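Local coordinates for hypothetical protein (PDB 1VKB) that probably acts as a gamma-glutamylamine cyclotransferase, releasing 5-oxoproline from gamma-glutamyl amines, at residues A[59-64]-A[154-159]; A[55-60]-A[137-142]; A[104-109]-A[119-124]. One frame throughout, in Å; residues are numbered along the deposited sequence.

Contacts 1 and 2 sit together on one side of the chain's centre, their own centres 11 Å apart, and share Glu-59 and His-60 in the turn between strands 54-57 and 62-66. These antiparallel neighbours are joined by probable backbone hydrogen bonds such as Trp-64 N to Val-55 O, and each contact brings a loop from the C-terminal part of the chain against them: 137-142 in contact 2, 154-159 in contact 1. Contact 3, between strands 101-109 and 121-129, lies 27 Å from contact 1 and 25 Å from contact 2, centre to centre. Along the chain it falls between the halves of both. Strand 121-129 also runs parallel to 62-66, so all three contacts reach one mixed sheet, contact 3 through both segments, the others through one each.

Contact 1: A[59-64]-A[154-159]; sequences EHNIPW and RYNPRE. With FMT (formic acid), chain B.
The His-60 imidazole packs one face against the backbone of Arg-158, whose CA sits 3.8 Å from the centroid, a CH-pi contact. At the ring's edge, ND1 donates to Asn-156 OD1 (3.0 Å), with ring and amide planes turned 58° apart. The other end of that amide is used too: ND2 gives a bond to Glu-59 O that lies in the carbonyl plane on a lone pair. With chi1 at 65°, CG of Asn-156 stands between its own backbone N and carbonyl carbon, which brings both amide ends over the 59-60 backbone. Asn-156 N then closes on His-60 O at 3.0 Å. The C-terminal tail is thus laced to the turn entering strand 62-66 of the cyclotransferase-like fold. Farther along, Asn-61 ND2 reaches Arg-154 O at 2.9 Å, approaching from above the carbonyl plane. Ile-62 runs alongside Tyr-155 and sets CG1 against the ring edge, 3.7 Å from CE1. Beyond them a formic acid molecule, probably from the crystallisation liquor, is gripped by three bonds: Tyr-155 OH and Arg-158 NE both meet O2, while Arg-158 NH2 takes O1 at 2.6 Å. Phe-93 makes a cation-pi contact with the same guanidinium.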
loop_
_atom_site.group_PDB
_atom_site.type_symbol
_atom_site.label_atom_id
_atom_site.label_comp_id
_atom_site.label_asym_id
_atom_site.label_seq_id
_atom_site.Cartn_x
_atom_site.Cartn_y
_atom_site.Cartn_z
ATOM N N GLU A 59 15.349 -5.340 6.097
ATOM C CA GLU A 59 16.115 -6.336 5.397
ATOM C C GLU A 59 15.432 -6.898 4.170
ATOM O O GLU A 59 16.098 -7.439 3.268
ATOM C CB GLU A 59 16.475 -7.489 6.351
ATOM C CG GLU A 59 17.318 -7.008 7.519
ATOM C CD GLU A 59 18.752 -7.486 7.492
ATOM O OE1 GLU A 59 19.314 -7.739 6.399
ATOM O OE2 GLU A 59 19.317 -7.606 8.598
ATOM N N HIS A 60 14.118 -6.781 4.090
ATOM C CA HIS A 60 13.363 -7.268 2.937
ATOM C C HIS A 60 13.083 -6.214 1.884
ATOM O O HIS A 60 12.444 -6.516 0.872
ATOM C CB HIS A 60 12.038 -7.851 3.412
ATOM C CG HIS A 60 12.236 -8.960 4.373
ATOM N ND1 HIS A 60 12.784 -10.154 3.981
ATOM C CD2 HIS A 60 12.115 -9.015 5.719
ATOM C CE1 HIS A 60 12.947 -10.930 5.041
ATOM N NE2 HIS A 60 12.542 -10.261 6.110
ATOM N N ASN A 61 13.577 -5.010 2.102
ATOM C CA ASN A 61 13.293 -3.902 1.192
ATOM C C ASN A 61 11.781 -3.749 0.941
ATOM O O ASN A 61 11.297 -3.591 -0.190
ATOM C CB ASN A 61 14.057 -4.076 -0.125
ATOM C CG ASN A 61 15.564 -4.138 0.079
ATOM O OD1 ASN A 61 16.098 -3.576 1.042
ATOM N ND2 ASN A 61 16.267 -4.834 -0.826
ATOM N N ILE A 62 11.044 -3.720 2.028
ATOM C CA ILE A 62 9.582 -3.542 2.005
ATOM C C ILE A 62 9.242 -2.056 1.889
ATOM O O ILE A 62 9.913 -1.207 2.492
ATOM C CB ILE A 62 9.004 -4.145 3.284
ATOM C CG1 ILE A 62 8.986 -5.673 3.107
ATOM C CG2 ILE A 62 7.600 -3.703 3.508
ATOM C CD1 ILE A 62 8.746 -6.412 4.424
ATOM N N PRO A 63 8.233 -1.723 1.110
ATOM C CA PRO A 63 7.733 -0.372 1.129
ATOM C C PRO A 63 6.789 -0.111 2.299
ATOM O O PRO A 63 5.863 -0.899 2.578
ATOM C CB PRO A 63 6.976 -0.265 -0.184
ATOM C CG PRO A 63 6.389 -1.650 -0.396
ATOM C CD PRO A 63 7.512 -2.554 0.128
ATOM N N TRP A 64 6.996 1.025 2.944
ATOM C CA TRP A 64 6.202 1.423 4.102
ATOM C C TRP A 64 5.744 2.838 3.962
ATOM O O TRP A 64 6.573 3.749 3.837
ATOM C CB TRP A 64 7.024 1.326 5.391
ATOM C CG TRP A 64 7.849 0.067 5.583
ATOM C CD1 TRP A 64 9.083 -0.183 5.101
ATOM C CD2 TRP A 64 7.511 -1.067 6.426
ATOM N NE1 TRP A 64 9.540 -1.410 5.556
ATOM C CE2 TRP A 64 8.586 -1.967 6.366
ATOM C CE3 TRP A 64 6.403 -1.411 7.192
ATOM C CZ2 TRP A 64 8.577 -3.193 7.045
ATOM C CZ3 TRP A 64 6.403 -2.626 7.866
ATOM C CH2 TRP A 64 7.484 -3.489 7.786
ATOM N N ARG A 154 15.469 -4.277 -4.312
ATOM C CA ARG A 154 14.459 -5.169 -4.795
ATOM C C ARG A 154 13.873 -5.926 -3.604
ATOM O O ARG A 154 14.589 -6.358 -2.668
ATOM C CB ARG A 154 15.128 -6.101 -5.809
ATOM C CG ARG A 154 14.222 -7.045 -6.567
ATOM C CD ARG A 154 15.002 -8.196 -7.289
ATOM N NE ARG A 154 14.166 -8.872 -8.251
ATOM C CZ ARG A 154 13.413 -9.947 -8.016
ATOM N NH1 ARG A 154 13.385 -10.548 -6.843
ATOM N NH2 ARG A 154 12.694 -10.430 -9.007
ATOM N N TYR A 155 12.564 -6.081 -3.623
ATOM C CA TYR A 155 11.868 -6.786 -2.578
ATOM C C TYR A 155 12.372 -8.211 -2.429
ATOM O O TYR A 155 12.625 -8.894 -3.421
ATOM C CB TYR A 155 10.373 -6.796 -2.870
ATOM C CG TYR A 155 9.595 -7.660 -1.928
ATOM C CD1 TYR A 155 9.287 -7.225 -0.635
ATOM C CD2 TYR A 155 9.150 -8.931 -2.317
ATOM C CE1 TYR A 155 8.522 -8.003 0.213
ATOM C CE2 TYR A 155 8.392 -9.729 -1.452
ATOM C CZ TYR A 155 8.107 -9.281 -0.194
ATOM O OH TYR A 155 7.367 -10.056 0.634
ATOM N N ASN A 156 12.549 -8.642 -1.193
ATOM C CA ASN A 156 12.819 -10.048 -0.962
ATOM C C ASN A 156 11.851 -10.592 0.075
ATOM O O ASN A 156 11.397 -9.869 0.980
ATOM C CB ASN A 156 14.306 -10.327 -0.727
ATOM C CG ASN A 156 14.826 -9.709 0.488
ATOM O OD1 ASN A 156 14.549 -10.186 1.594
ATOM N ND2 ASN A 156 15.595 -8.634 0.326
ATOM N N PRO A 157 11.451 -11.848 -0.101
ATOM C CA PRO A 157 10.344 -12.384 0.659
ATOM C C PRO A 157 10.700 -12.636 2.114
ATOM O O PRO A 157 11.860 -12.826 2.475
ATOM C CB PRO A 157 10.001 -13.686 -0.072
ATOM C CG PRO A 157 11.219 -14.094 -0.711
ATOM C CD PRO A 157 11.986 -12.833 -1.050
ATOM N N ARG A 158 9.660 -12.641 2.939
ATOM C CA ARG A 158 9.827 -12.519 4.385
ATOM C C ARG A 158 10.675 -13.568 5.066
ATOM O O ARG A 158 11.370 -13.246 6.054
ATOM C CB ARG A 158 8.461 -12.468 5.048
ATOM C CG ARG A 158 7.843 -11.108 4.913
ATOM C CD ARG A 158 6.458 -11.035 5.510
ATOM N NE ARG A 158 5.669 -9.943 4.945
ATOM C CZ ARG A 158 4.438 -9.633 5.363
ATOM N NH1 ARG A 158 3.893 -10.321 6.383
ATOM N NH2 ARG A 158 3.769 -8.633 4.768
ATOM N N GLU A 159 10.639 -14.810 4.574
ATOM C CA GLU A 159 11.382 -15.882 5.214
ATOM C C GLU A 159 12.844 -15.978 4.806
ATOM O O GLU A 159 13.583 -16.844 5.312
ATOM C CB GLU A 159 10.683 -17.226 4.986
ATOM C CG GLU A 159 9.345 -17.348 5.713
ATOM C CD GLU A 159 9.496 -17.315 7.229
HETATM C C FMT B . 5.562 -7.706 2.234
HETATM O O1 FMT B . 4.928 -7.009 3.054
HETATM O O2 FMT B . 6.287 -8.698 2.510
#

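Contact 2: A[55-60]-A[137-142]; sequences VIAGEH and LFLPYH
Ala-57 and Leu-139 make the tight end of this contact: CB of the alanine and CD1 of the leucine are only 3.5 Å apart, closer than usual for two carbons. The same CD1 also lies 3.7 Å from Ile-56 O, so one methyl branch of Leu-139 is pressed against both the backbone and the side chain of the strand. Val-55 continues the packing. Its CG1 meets Tyr-141 CD1 at 3.7 Å, the valine and tyrosine side chains running side by side in the same direction. That methyl also rests against Leu-139 CB. Strands 54-57 and 62-66 are successive and antiparallel, a beta hairpin, and the loop that follows the 3-10 turn ending at Phe-138 drapes over its first strand, while Trp-64 of the second also packs on Val-55. Just before the strand segment, Leu-54 and His-142 share a backbone hydrogen bond. No direct hydrogen bond joins the two segments; on the looser side a single water bridges the backbones, accepting from Ile-56 N at 2.9 Å and donating to Pro-140 O at 2.7 Å. Next to it Ile-56 crosses the His-142 side chain at about a right angle and puts CD1 over the imidazole face, 4.1 Å from the centroid in a CH-pi contact, while the ring of His-151 meets that of His-142 nearly perpendicularly.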
loop_
_atom_site.group_PDB
_atom_site.type_symbol
_atom_site.label_atom_id
_atom_site.label_comp_id
_atom_site.label_asym_id
_atom_site.label_seq_id
_atom_site.Cartn_x
_atom_site.Cartn_y
_atom_site.Cartn_z
ATOM N N VAL A 55 8.870 4.895 2.307
ATOM C CA VAL A 55 10.252 4.472 2.389
ATOM C C VAL A 55 10.358 2.983 2.052
ATOM O O VAL A 55 9.453 2.210 2.293
ATOM C CB VAL A 55 10.880 4.737 3.797
ATOM C CG1 VAL A 55 10.925 6.228 4.136
ATOM C CG2 VAL A 55 10.147 3.995 4.916
ATOM N N ILE A 56 11.513 2.613 1.521
ATOM C CA ILE A 56 11.851 1.228 1.246
ATOM C C ILE A 56 12.880 0.844 2.275
ATOM O O ILE A 56 14.014 1.376 2.291
ATOM C CB ILE A 56 12.390 1.086 -0.183
ATOM C CG1 ILE A 56 11.325 1.470 -1.218
ATOM C CG2 ILE A 56 12.782 -0.348 -0.420
ATOM C CD1 ILE A 56 11.866 1.568 -2.630
ATOM N N ALA A 57 12.491 -0.045 3.175
ATOM C CA ALA A 57 13.246 -0.180 4.408
ATOM C C ALA A 57 13.249 -1.585 4.972
ATOM O O ALA A 57 12.345 -2.394 4.730
ATOM C CB ALA A 57 12.707 0.805 5.444
ATOM N N GLY A 58 14.257 -1.855 5.778
ATOM C CA GLY A 58 14.392 -3.146 6.422
ATOM C C GLY A 58 15.080 -4.161 5.526
ATOM O O GLY A 58 15.355 -3.907 4.360
ATOM N N GLU A 59 15.349 -5.340 6.097
ATOM C CA GLU A 59 16.115 -6.336 5.397
ATOM C C GLU A 59 15.432 -6.898 4.170
ATOM O O GLU A 59 16.098 -7.439 3.268
ATOM C CB GLU A 59 16.475 -7.489 6.351
ATOM C CG GLU A 59 17.318 -7.008 7.519
ATOM C CD GLU A 59 18.752 -7.486 7.492
ATOM O OE1 GLU A 59 19.314 -7.739 6.399
ATOM O OE2 GLU A 59 19.317 -7.606 8.598
ATOM N N HIS A 60 14.118 -6.781 4.090
ATOM C CA HIS A 60 13.363 -7.268 2.937
ATOM C C HIS A 60 13.083 -6.214 1.884
ATOM O O HIS A 60 12.444 -6.516 0.872
ATOM C CB HIS A 60 12.038 -7.851 3.412
ATOM C CG HIS A 60 12.236 -8.960 4.373
ATOM N ND1 HIS A 60 12.784 -10.154 3.981
ATOM C CD2 HIS A 60 12.115 -9.015 5.719
ATOM C CE1 HIS A 60 12.947 -10.930 5.041
ATOM N NE2 HIS A 60 12.542 -10.261 6.110
ATOM N N LEU A 137 13.219 7.248 9.147
ATOM C CA LEU A 137 12.865 8.631 8.832
ATOM C C LEU A 137 13.909 9.309 7.994
ATOM O O LEU A 137 13.617 10.334 7.389
ATOM C CB LEU A 137 12.623 9.456 10.102
ATOM C CG LEU A 137 11.433 9.002 10.933
ATOM C CD1 LEU A 137 11.404 9.686 12.298
ATOM C CD2 LEU A 137 10.113 9.236 10.213
ATOM N N PHE A 138 15.138 8.789 8.002
ATOM C CA PHE A 138 16.235 9.370 7.207
ATOM C C PHE A 138 16.440 8.738 5.842
ATOM O O PHE A 138 17.413 9.068 5.161
ATOM C CB PHE A 138 17.519 9.304 7.995
ATOM C CG PHE A 138 17.393 10.018 9.294
ATOM C CD1 PHE A 138 17.092 11.350 9.310
ATOM C CD2 PHE A 138 17.415 9.316 10.480
ATOM C CE1 PHE A 138 16.928 12.038 10.517
ATOM C CE2 PHE A 138 17.236 9.967 11.676
ATOM C CZ PHE A 138 16.984 11.337 11.696
ATOM N N LEU A 139 15.529 7.859 5.447
ATOM C CA LEU A 139 15.621 7.203 4.138
ATOM C C LEU A 139 14.906 8.080 3.102
ATOM O O LEU A 139 14.143 8.987 3.463
ATOM C CB LEU A 139 14.975 5.829 4.173
ATOM C CG LEU A 139 15.713 4.791 4.991
ATOM C CD1 LEU A 139 14.835 3.560 5.129
ATOM C CD2 LEU A 139 17.038 4.436 4.327
ATOM N N PRO A 140 15.155 7.830 1.818
ATOM C CA PRO A 140 14.531 8.637 0.792
ATOM C C PRO A 140 13.003 8.509 0.837
ATOM O O PRO A 140 12.512 7.425 1.047
ATOM C CB PRO A 140 15.075 8.028 -0.495
ATOM C CG PRO A 140 16.395 7.452 -0.112
ATOM C CD PRO A 140 16.110 6.861 1.255
ATOM N N TYR A 141 12.287 9.604 0.605
ATOM C CA TYR A 141 10.819 9.588 0.559
ATOM C C TYR A 141 10.325 9.584 -0.856
ATOM O O TYR A 141 10.571 10.523 -1.604
ATOM C CB TYR A 141 10.209 10.789 1.282
ATOM C CG TYR A 141 10.502 10.897 2.770
ATOM C CD1 TYR A 141 11.078 9.857 3.506
ATOM C CD2 TYR A 141 10.200 12.066 3.448
ATOM C CE1 TYR A 141 11.323 10.007 4.877
ATOM C CE2 TYR A 141 10.449 12.213 4.813
ATOM C CZ TYR A 141 10.989 11.186 5.521
ATOM O OH TYR A 141 11.270 11.365 6.871
ATOM N N HIS A 142 9.629 8.506 -1.203
ATOM C CA HIS A 142 9.232 8.203 -2.567
ATOM C C HIS A 142 7.852 8.706 -2.871
ATOM O O HIS A 142 6.963 8.689 -2.024
ATOM C CB HIS A 142 9.234 6.682 -2.766
ATOM C CG HIS A 142 10.606 6.085 -2.825
ATOM N ND1 HIS A 142 11.317 5.991 -3.993
ATOM C CD2 HIS A 142 11.425 5.645 -1.849
ATOM C CE1 HIS A 142 12.508 5.476 -3.738
ATOM N NE2 HIS A 142 12.606 5.273 -2.440
HETATM O O HOH W 1 13.114 4.848 0.683
#

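Contact 3: A[104-109]-A[119-124]; sequences ALQVQV and GDSVQC
Val-107 and Cys-124 meet on the inward face of an antiparallel strand pair, 101-109 against 121-129, with CG2 of the valine 3.9 Å from SG. Val-122 lies on this face as well, and its CG1 is 4.0 Å from CG2 of Val-109. Its chi1 of 57° sets CG1 between the backbone N and the carbonyl carbon, turned toward the opposing strand. Phe-17 and Ile-79, from strands 14-18 and 76-82, pack on Val-107 and Cys-124 across the curled sheet, while strand 101-109 pairs on its other edge with 40-48. Outward from this apolar layer runs the backbone pairing: Leu-105 with Cys-124 and Val-107 with Val-122 are hydrogen-bonded pairs, each linked by two N-H to O bonds, and Val-109 N extends the series to Asp-120 O at 3.0 Å. Gln-106 with Gln-123 and Gln-108 with Ser-121, the non-hydrogen-bonded pairs, carry the polar outer face. There Gln-123, bent at chi2 (83°), folds back across the neighbouring strand until NE2 lies 3.5 Å from Ala-104 C. Gln-106, by contrast, stays extended and reaches diagonally to Ser-121, where its NE2 donates to OG at 3.0 Å, nearly straight at 171° and with the hydroxyl oxygen in the amide plane.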
loop_
_atom_site.group_PDB
_atom_site.type_symbol
_atom_site.label_atom_id
_atom_site.label_comp_id
_atom_site.label_asym_id
_atom_site.label_seq_id
_atom_site.Cartn_x
_atom_site.Cartn_y
_atom_site.Cartn_z
ATOM N N ALA A 104 -7.965 4.642 7.173
ATOM C CA ALA A 104 -8.836 5.092 6.066
ATOM C C ALA A 104 -8.280 6.453 5.637
ATOM O O ALA A 104 -8.077 7.293 6.500
ATOM C CB ALA A 104 -10.223 5.243 6.555
ATOM N N LEU A 105 -7.968 6.653 4.357
ATOM C CA LEU A 105 -7.437 7.913 3.869
ATOM C C LEU A 105 -8.185 8.371 2.615
ATOM O O LEU A 105 -8.721 7.562 1.871
ATOM C CB LEU A 105 -5.947 7.763 3.498
ATOM C CG LEU A 105 -4.891 7.349 4.517
ATOM C CD1 LEU A 105 -3.516 7.253 3.797
ATOM C CD2 LEU A 105 -4.860 8.364 5.674
ATOM N N GLN A 106 -8.177 9.673 2.371
ATOM C CA GLN A 106 -8.747 10.235 1.152
ATOM C C GLN A 106 -7.729 10.111 0.034
ATOM O O GLN A 106 -6.578 10.531 0.185
ATOM C CB GLN A 106 -9.093 11.703 1.333
ATOM C CG GLN A 106 -9.826 12.303 0.195
ATOM C CD GLN A 106 -10.098 13.795 0.426
ATOM O OE1 GLN A 106 -9.604 14.381 1.402
ATOM N NE2 GLN A 106 -10.857 14.409 -0.470
ATOM N N VAL A 107 -8.206 9.610 -1.112
ATOM C CA VAL A 107 -7.380 9.362 -2.307
ATOM C C VAL A 107 -7.957 10.140 -3.485
ATOM O O VAL A 107 -9.137 10.062 -3.805
ATOM C CB VAL A 107 -7.286 7.856 -2.628
ATOM C CG1 VAL A 107 -6.586 7.604 -3.947
ATOM C CG2 VAL A 107 -6.618 7.077 -1.466
ATOM N N GLN A 108 -7.134 10.997 -4.046
ATOM C CA GLN A 108 -7.481 11.705 -5.256
ATOM C C GLN A 108 -7.466 10.693 -6.437
ATOM O O GLN A 108 -6.479 9.938 -6.649
ATOM C CB GLN A 108 -6.484 12.837 -5.487
ATOM C CG GLN A 108 -6.741 13.603 -6.787
ATOM C CD GLN A 108 -5.636 14.584 -7.138
ATOM O OE1 GLN A 108 -4.515 14.512 -6.617
ATOM N NE2 GLN A 108 -5.954 15.506 -8.037
ATOM N N VAL A 109 -8.551 10.683 -7.206
ATOM C CA VAL A 109 -8.687 9.775 -8.340
ATOM C C VAL A 109 -7.955 10.374 -9.544
ATOM O O VAL A 109 -8.246 11.503 -9.963
ATOM C CB VAL A 109 -10.150 9.550 -8.660
ATOM C CG1 VAL A 109 -10.314 8.721 -9.944
ATOM C CG2 VAL A 109 -10.842 8.894 -7.458
ATOM N N GLY A 119 -16.093 10.678 -8.749
ATOM C CA GLY A 119 -15.785 12.057 -8.425
ATOM C C GLY A 119 -14.296 12.256 -8.219
ATOM O O GLY A 119 -13.489 11.448 -8.682
ATOM N N ASP A 120 -13.937 13.332 -7.520
ATOM C CA ASP A 120 -12.556 13.772 -7.430
ATOM C C ASP A 120 -11.753 12.897 -6.481
ATOM O O ASP A 120 -10.539 12.785 -6.628
ATOM C CB ASP A 120 -12.466 15.199 -6.890
ATOM C CG ASP A 120 -12.952 16.248 -7.887
ATOM O OD1 ASP A 120 -13.209 15.905 -9.074
ATOM O OD2 ASP A 120 -13.086 17.452 -7.546
ATOM N N SER A 121 -12.401 12.347 -5.453
ATOM C CA SER A 121 -11.646 11.537 -4.490
ATOM C C SER A 121 -12.472 10.420 -3.940
ATOM O O SER A 121 -13.702 10.440 -4.037
ATOM C CB SER A 121 -11.164 12.398 -3.341
ATOM O OG SER A 121 -12.246 12.953 -2.657
ATOM N N VAL A 122 -11.798 9.452 -3.319
ATOM C CA VAL A 122 -12.497 8.320 -2.745
ATOM C C VAL A 122 -11.829 7.977 -1.426
ATOM O O VAL A 122 -10.617 8.036 -1.321
ATOM C CB VAL A 122 -12.470 7.127 -3.710
ATOM C CG1 VAL A 122 -11.119 6.753 -4.056
ATOM C CG2 VAL A 122 -13.198 5.899 -3.108
ATOM N N GLN A 123 -12.621 7.606 -0.427
ATOM C CA GLN A 123 -12.013 7.139 0.832
ATOM C C GLN A 123 -11.627 5.677 0.675
ATOM O O GLN A 123 -12.451 4.851 0.273
ATOM C CB GLN A 123 -12.982 7.261 2.022
ATOM C CG GLN A 123 -12.269 7.154 3.378
ATOM C CD GLN A 123 -11.663 8.508 3.825
ATOM O OE1 GLN A 123 -11.797 9.498 3.126
ATOM N NE2 GLN A 123 -11.039 8.531 4.990
ATOM N N CYS A 124 -10.390 5.324 1.061
ATOM C CA CYS A 124 -9.870 3.986 0.889
ATOM C C CYS A 124 -9.124 3.583 2.152
ATOM O O CYS A 124 -8.476 4.419 2.763
ATOM C CB CYS A 124 -8.825 3.968 -0.213
ATOM S SG CYS A 124 -9.422 4.385 -1.862
#